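Local atomic coordinates of glutathione S-transferase domain (Burkholderia graminis, PDB entry 4MF5), a protein that binds glutathione and, as a member of the glutathione S-transferase superfamily, probably transfers it to electrophilic substrates. Residues A[178-183]-A[223-228]; A[157-162]-A[170-175]. One frame throughout, in Å; residues are numbered along the deposited sequence.

Contact 1. Residues A[178-183]-A[223-228]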
loop_
_atom_site.group_PDB
_atom_site.type_symbol
_atom_site.label_atom_id
_atom_site.label_comp_id
_atom_site.label_asym_id
_atom_site.label_seq_id
_atom_site.Cartn_x
_atom_site.Cartn_y
_atom_site.Cartn_z
ATOM N N GLU A 178 -13.577 -0.159 -12.252
ATOM C CA GLU A 178 -12.785 0.291 -11.115
ATOM C C GLU A 178 -11.574 1.123 -11.587
ATOM O O GLU A 178 -11.208 2.109 -10.947
ATOM C CB GLU A 178 -12.350 -0.890 -10.277
ATOM C CG GLU A 178 -11.481 -0.544 -9.088
ATOM C CD GLU A 178 -12.076 0.398 -8.080
ATOM O OE1 GLU A 178 -13.290 0.729 -8.135
ATOM O OE2 GLU A 178 -11.299 0.831 -7.180
ATOM N N SER A 179 -10.942 0.710 -12.681
ATOM C CA SER A 179 -9.812 1.486 -13.209
ATOM C C SER A 179 -10.256 2.870 -13.670
ATOM O O SER A 179 -9.557 3.849 -13.424
ATOM C CB SER A 179 -9.114 0.706 -14.326
ATOM O OG SER A 179 -8.497 -0.480 -13.850
ATOM N N LYS A 180 -11.423 2.958 -14.318
ATOM C CA LYS A 180 -11.977 4.272 -14.663
ATOM C C LYS A 180 -12.222 5.113 -13.414
ATOM O O LYS A 180 -11.948 6.316 -13.408
ATOM C CB LYS A 180 -13.277 4.156 -15.436
ATOM C CG LYS A 180 -13.154 3.667 -16.866
ATOM C CD LYS A 180 -14.556 3.521 -17.440
ATOM C CE LYS A 180 -14.602 3.105 -18.888
ATOM N NZ LYS A 180 -16.013 2.911 -19.299
ATOM N N ARG A 181 -12.769 4.502 -12.366
ATOM C CA ARG A 181 -13.046 5.231 -11.132
ATOM C C ARG A 181 -11.748 5.796 -10.557
ATOM O O ARG A 181 -11.676 6.962 -10.168
ATOM C CB ARG A 181 -13.753 4.323 -10.134
ATOM C CG ARG A 181 -14.323 5.079 -8.924
ATOM C CD ARG A 181 -14.763 4.137 -7.814
ATOM N NE ARG A 181 -13.624 3.468 -7.208
ATOM C CZ ARG A 181 -12.740 4.061 -6.422
ATOM N NH1 ARG A 181 -12.935 5.301 -5.985
ATOM N NH2 ARG A 181 -11.656 3.415 -6.032
ATOM N N LEU A 182 -10.716 4.970 -10.499
ATOM C CA LEU A 182 -9.418 5.397 -9.989
ATOM C C LEU A 182 -8.794 6.486 -10.835
ATOM O O LEU A 182 -8.214 7.435 -10.295
ATOM C CB LEU A 182 -8.483 4.187 -9.893
ATOM C CG LEU A 182 -8.838 3.179 -8.804
ATOM C CD1 LEU A 182 -8.146 1.869 -9.057
ATOM C CD2 LEU A 182 -8.457 3.727 -7.431
ATOM N N LEU A 183 -8.885 6.368 -12.154
ATOM C CA LEU A 183 -8.408 7.440 -13.036
ATOM C C LEU A 183 -9.146 8.731 -12.747
ATOM O O LEU A 183 -8.554 9.804 -12.806
ATOM C CB LEU A 183 -8.536 7.034 -14.501
ATOM C CG LEU A 183 -7.497 6.010 -14.973
ATOM C CD1 LEU A 183 -7.929 5.379 -16.301
ATOM C CD2 LEU A 183 -6.119 6.614 -15.101
ATOM N N GLU A 223 -8.320 1.916 -24.612
ATOM C CA GLU A 223 -9.633 2.022 -25.209
ATOM C C GLU A 223 -10.701 1.645 -24.190
ATOM O O GLU A 223 -11.724 2.322 -24.072
ATOM C CB GLU A 223 -9.718 1.159 -26.465
ATOM C CG GLU A 223 -11.039 1.309 -27.208
ATOM C CD GLU A 223 -11.173 0.412 -28.422
ATOM O OE1 GLU A 223 -12.005 0.737 -29.285
ATOM O OE2 GLU A 223 -10.483 -0.624 -28.518
ATOM N N LEU A 224 -10.474 0.582 -23.435
ATOM C CA LEU A 224 -11.448 0.179 -22.414
ATOM C C LEU A 224 -11.700 1.297 -21.404
ATOM O O LEU A 224 -12.831 1.541 -21.015
ATOM C CB LEU A 224 -10.965 -1.039 -21.648
ATOM C CG LEU A 224 -11.449 -2.485 -21.755
ATOM C CD1 LEU A 224 -12.430 -2.753 -22.866
ATOM C CD2 LEU A 224 -10.305 -3.512 -21.704
ATOM N N VAL A 225 -10.635 1.981 -20.955
ATOM C CA VAL A 225 -10.809 3.018 -19.932
ATOM C C VAL A 225 -11.052 4.391 -20.528
ATOM O O VAL A 225 -11.370 5.295 -19.782
ATOM C CB VAL A 225 -9.637 3.052 -18.921
ATOM C CG1 VAL A 225 -9.455 1.724 -18.231
ATOM C CG2 VAL A 225 -8.331 3.523 -19.578
ATOM N N ALA A 226 -10.869 4.538 -21.846
ATOM C CA ALA A 226 -11.010 5.811 -22.567
ATOM C C ALA A 226 -10.140 6.906 -21.925
ATOM O O ALA A 226 -10.630 7.890 -21.367
ATOM C CB ALA A 226 -12.470 6.247 -22.677
ATOM N N ILE A 227 -8.828 6.726 -22.033
ATOM C CA ILE A 227 -7.852 7.572 -21.371
ATOM C C ILE A 227 -8.045 9.063 -21.705
ATOM O O ILE A 227 -7.764 9.923 -20.880
ATOM C CB ILE A 227 -6.412 7.087 -21.656
ATOM C CG1 ILE A 227 -5.378 7.812 -20.794
ATOM C CG2 ILE A 227 -6.051 7.149 -23.136
ATOM C CD1 ILE A 227 -5.520 7.591 -19.298
ATOM N N GLN A 228 -8.532 9.348 -22.906
ATOM C CA GLN A 228 -8.784 10.709 -23.369
ATOM C C GLN A 228 -9.815 11.441 -22.495
ATOM O O GLN A 228 -9.908 12.666 -22.563
ATOM C CB GLN A 228 -9.222 10.727 -24.837
ATOM C CG GLN A 228 -10.486 9.932 -25.126
ATOM C CD GLN A 228 -10.281 8.476 -25.476
ATOM O OE1 GLN A 228 -11.222 7.837 -26.038
ATOM N NE2 GLN A 228 -9.155 7.923 -25.195
HETATM O O HOH W 1 -15.249 0.445 -21.616
#
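Val225 packs its branched side chain against one face of helix 170-190, between Ser179, Lys180 and Leu183. Its two methyls divide the work: CG1 lies 4.0 Å from Ser179 CB, while CG2 sits 3.8 Å from Leu183 CD1, Leu183 and Val225 crossing at about a right angle. A compact beta-branched residue suits this place, because it can touch successive turns of the helix. Leu183 extends CD2 to 4.4 Å from Ile227 CD1, and Leu215 of helix 203-216 packs against both Leu183 and Val225. Ser179 touches through CB, while its OG is hydrogen-bonded to Tyr175 O one turn back.

Lys180, solvent-exposed, suits the margin: with CG anti to its carbonyl carbon (chi1 -72°) and the chain extended beyond, its methylenes run past Val225 and bring CE to 3.2 Å from Leu224 O. A water donates to Leu224 O at 2.7 Å and takes a weak bond from Lys180 NZ. Helix 222-225 ends in a Schellman motif with Ala226, at positive phi, as C-prime. No direct hydrogen bond joins the segments: apolar packing mainly holds them, with a water link weak on the lysine side, while the ammonium probably adds a favourable field beside the carbonyl.

Contact 2. Residues A[157-162]-A[170-175]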
loop_
_atom_site.group_PDB
_atom_site.type_symbol
_atom_site.label_atom_id
_atom_site.label_comp_id
_atom_site.label_asym_id
_atom_site.label_seq_id
_atom_site.Cartn_x
_atom_site.Cartn_y
_atom_site.Cartn_z
ATOM N N PHE A 157 -4.578 -8.382 -16.363
ATOM C CA PHE A 157 -4.748 -9.825 -16.450
ATOM C C PHE A 157 -5.972 -10.181 -17.298
ATOM O O PHE A 157 -5.860 -10.916 -18.266
ATOM C CB PHE A 157 -4.856 -10.491 -15.076
ATOM C CG PHE A 157 -5.100 -11.960 -15.205
ATOM C CD1 PHE A 157 -4.105 -12.785 -15.670
ATOM C CD2 PHE A 157 -6.367 -12.504 -14.990
ATOM C CE1 PHE A 157 -4.325 -14.132 -15.868
ATOM C CE2 PHE A 157 -6.598 -13.864 -15.180
ATOM C CZ PHE A 157 -5.576 -14.668 -15.624
ATOM N N PHE A 158 -7.138 -9.666 -16.932
ATOM C CA PHE A 158 -8.351 -10.111 -17.603
ATOM C C PHE A 158 -8.454 -9.623 -19.035
ATOM O O PHE A 158 -9.090 -10.283 -19.851
ATOM C CB PHE A 158 -9.595 -9.776 -16.796
ATOM C CG PHE A 158 -9.730 -10.634 -15.571
ATOM C CD1 PHE A 158 -10.061 -11.981 -15.687
ATOM C CD2 PHE A 158 -9.458 -10.128 -14.304
ATOM C CE1 PHE A 158 -10.144 -12.786 -14.572
ATOM C CE2 PHE A 158 -9.535 -10.948 -13.192
ATOM C CZ PHE A 158 -9.887 -12.270 -13.317
ATOM N N HIS A 159 -7.847 -8.493 -19.376
ATOM C CA HIS A 159 -7.884 -7.999 -20.737
ATOM C C HIS A 159 -6.815 -8.631 -21.611
ATOM O O HIS A 159 -7.122 -9.113 -22.705
ATOM C CB HIS A 159 -7.756 -6.485 -20.771
ATOM C CG HIS A 159 -7.772 -5.915 -22.146
ATOM N ND1 HIS A 159 -8.752 -6.218 -23.060
ATOM C CD2 HIS A 159 -6.919 -5.059 -22.761
ATOM C CE1 HIS A 159 -8.511 -5.554 -24.173
ATOM N NE2 HIS A 159 -7.410 -4.841 -24.015
ATOM N N LYS A 160 -5.565 -8.598 -21.168
ATOM C CA LYS A 160 -4.436 -9.000 -21.983
ATOM C C LYS A 160 -4.024 -10.460 -21.838
ATOM O O LYS A 160 -3.763 -11.127 -22.836
ATOM C CB LYS A 160 -3.223 -8.132 -21.656
ATOM C CG LYS A 160 -1.994 -8.552 -22.443
ATOM C CD LYS A 160 -1.171 -7.381 -22.896
ATOM C CE LYS A 160 -0.058 -7.806 -23.864
ATOM N NZ LYS A 160 0.493 -6.628 -24.607
ATOM N N PHE A 161 -3.938 -10.952 -20.612
ATOM C CA PHE A 161 -3.328 -12.262 -20.354
ATOM C C PHE A 161 -4.296 -13.428 -20.262
ATOM O O PHE A 161 -3.942 -14.542 -20.647
ATOM C CB PHE A 161 -2.476 -12.207 -19.090
ATOM C CG PHE A 161 -1.257 -11.361 -19.232
ATOM C CD1 PHE A 161 -0.104 -11.875 -19.818
ATOM C CD2 PHE A 161 -1.262 -10.040 -18.819
ATOM C CE1 PHE A 161 1.021 -11.089 -19.966
ATOM C CE2 PHE A 161 -0.136 -9.248 -18.963
ATOM C CZ PHE A 161 1.006 -9.775 -19.537
ATOM N N ALA A 162 -5.500 -13.204 -19.757
ATOM C CA ALA A 162 -6.448 -14.299 -19.553
ATOM C C ALA A 162 -6.801 -14.944 -20.888
ATOM O O ALA A 162 -7.118 -14.259 -21.864
ATOM C CB ALA A 162 -7.694 -13.786 -18.888
ATOM N N ARG A 170 -17.181 -10.603 -17.546
ATOM C CA ARG A 170 -17.607 -9.905 -16.342
ATOM C C ARG A 170 -16.436 -9.497 -15.434
ATOM O O ARG A 170 -16.405 -8.367 -14.967
ATOM C CB ARG A 170 -18.644 -10.713 -15.588
ATOM C CG ARG A 170 -19.952 -10.818 -16.343
ATOM C CD ARG A 170 -20.904 -11.725 -15.590
ATOM N NE ARG A 170 -22.174 -11.841 -16.266
ATOM C CZ ARG A 170 -22.434 -12.654 -17.282
ATOM N NH1 ARG A 170 -21.482 -13.446 -17.775
ATOM N NH2 ARG A 170 -23.641 -12.655 -17.824
ATOM N N PRO A 171 -15.444 -10.372 -15.209
ATOM C CA PRO A 171 -14.307 -9.907 -14.409
ATOM C C PRO A 171 -13.594 -8.747 -15.092
ATOM O O PRO A 171 -13.296 -7.732 -14.442
ATOM C CB PRO A 171 -13.419 -11.142 -14.265
ATOM C CG PRO A 171 -14.367 -12.277 -14.429
ATOM C CD PRO A 171 -15.365 -11.815 -15.448
ATOM N N ARG A 172 -13.328 -8.860 -16.390
ATOM C CA ARG A 172 -12.706 -7.743 -17.084
ATOM C C ARG A 172 -13.491 -6.451 -16.851
ATOM O O ARG A 172 -12.924 -5.409 -16.520
ATOM C CB ARG A 172 -12.593 -8.046 -18.578
ATOM C CG ARG A 172 -11.840 -6.950 -19.343
ATOM C CD ARG A 172 -12.094 -7.032 -20.835
ATOM N NE ARG A 172 -13.474 -6.663 -21.099
ATOM C CZ ARG A 172 -14.102 -6.856 -22.247
ATOM N NH1 ARG A 172 -13.473 -7.418 -23.263
ATOM N NH2 ARG A 172 -15.369 -6.488 -22.366
ATOM N N ASP A 173 -14.798 -6.518 -17.040
ATOM C CA ASP A 173 -15.619 -5.328 -16.941
ATOM C C ASP A 173 -15.632 -4.714 -15.539
ATOM O O ASP A 173 -15.697 -3.491 -15.393
ATOM C CB ASP A 173 -17.016 -5.610 -17.448
ATOM C CG ASP A 173 -17.058 -5.817 -18.980
ATOM O OD1 ASP A 173 -16.028 -5.596 -19.664
ATOM O OD2 ASP A 173 -18.113 -6.184 -19.466
ATOM N N ARG A 174 -15.579 -5.565 -14.522
ATOM C CA ARG A 174 -15.447 -5.105 -13.144
ATOM C C ARG A 174 -14.195 -4.234 -12.987
ATOM O O ARG A 174 -14.230 -3.156 -12.372
ATOM C CB ARG A 174 -15.403 -6.336 -12.230
ATOM C CG ARG A 174 -14.909 -6.087 -10.821
ATOM C CD ARG A 174 -14.974 -7.376 -10.012
ATOM N NE ARG A 174 -14.349 -7.291 -8.699
ATOM C CZ ARG A 174 -14.922 -6.793 -7.624
ATOM N NH1 ARG A 174 -16.168 -6.342 -7.676
ATOM N NH2 ARG A 174 -14.242 -6.752 -6.476
ATOM N N TYR A 175 -13.078 -4.705 -13.519
ATOM C CA TYR A 175 -11.819 -3.978 -13.372
ATOM C C TYR A 175 -11.707 -2.792 -14.329
ATOM O O TYR A 175 -11.001 -1.830 -14.024
ATOM C CB TYR A 175 -10.601 -4.923 -13.399
ATOM C CG TYR A 175 -10.707 -5.920 -12.274
ATOM C CD1 TYR A 175 -10.593 -5.520 -10.950
ATOM C CD2 TYR A 175 -11.013 -7.251 -12.520
ATOM C CE1 TYR A 175 -10.793 -6.405 -9.915
ATOM C CE2 TYR A 175 -11.201 -8.150 -11.493
ATOM C CZ TYR A 175 -11.103 -7.723 -10.189
ATOM O OH TYR A 175 -11.350 -8.626 -9.183
HETATM O O HOH W 2 -10.728 -8.036 -23.595
#
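Phe158, with Arg172 beside it and Pro171 over its face, forms the heart of a buried, mainly apolar helix-helix contact in the all-helical C-terminal domain, where the end of helix 131-161 meets the first turns of helix 170-190. The axes of the short segments 157-161 and 170-175 come within 8.8 Å, at 118° between their N-to-C directions. Phe158 carries the packing: Pro171 CB stands 3.6 Å from its ring centroid, almost on the ring normal, a CH-pi contact over the face. The opposite face is covered by Phe157 CD2, so the ring is clamped between its sequence neighbour and the proline. Proline suits the first turn of a helix, where its missing N-H costs no helical bond. The Phe158 and Tyr175 rings, nearly parallel at 6°, meet rim to rim with Phe158 CE2 3.7 Å from Tyr175 CE2.

Beside the ring, Phe158 CB rests 3.7 Å from Arg172 CA, where the backbones come closest. Arg172 then reaches past His159, its CD 4.1 Å from His159 ND1, and a bend at chi3 (69°) brings the guanidinium beside Asp173. NE and NH2 both grip Asp173 OD1, whereas NH1 donates at 2.8 Å to a water that also bonds His159 ND1, lying in the plane of both groups.

Around this core, Leu224 of helix 222-225 packs on His159 and Arg172, and Tyr175 also lies against Met151 and Leu155 of helix 131-161. The second subunit closes another side: its Tyr175 packs on Phe158, its Pro171 on Pro171, and its Gln154 accepts a hydrogen bond from Tyr175 OH.

In the fold
Both segments of contact 2 precede those of contact 1 in the sequence, and the two centres are about 13 Å apart. Helix 170-190 is common to both: its first turns pack on the end of helix 131-161, and its next turns receive the segment 223-228. Leu224, from helix 222-225, packs on His159 of helix 131-161 and Arg172 of helix 170-190, tying the two contacts together; its CD2 lies 3.4 Å from His159 ND1. Both contacts also border the second subunit: in helix 170-190, Arg181, which does not touch 223-228, hydrogen-bonds Asn90 of that subunit, so this packing lies beside the dimer interface.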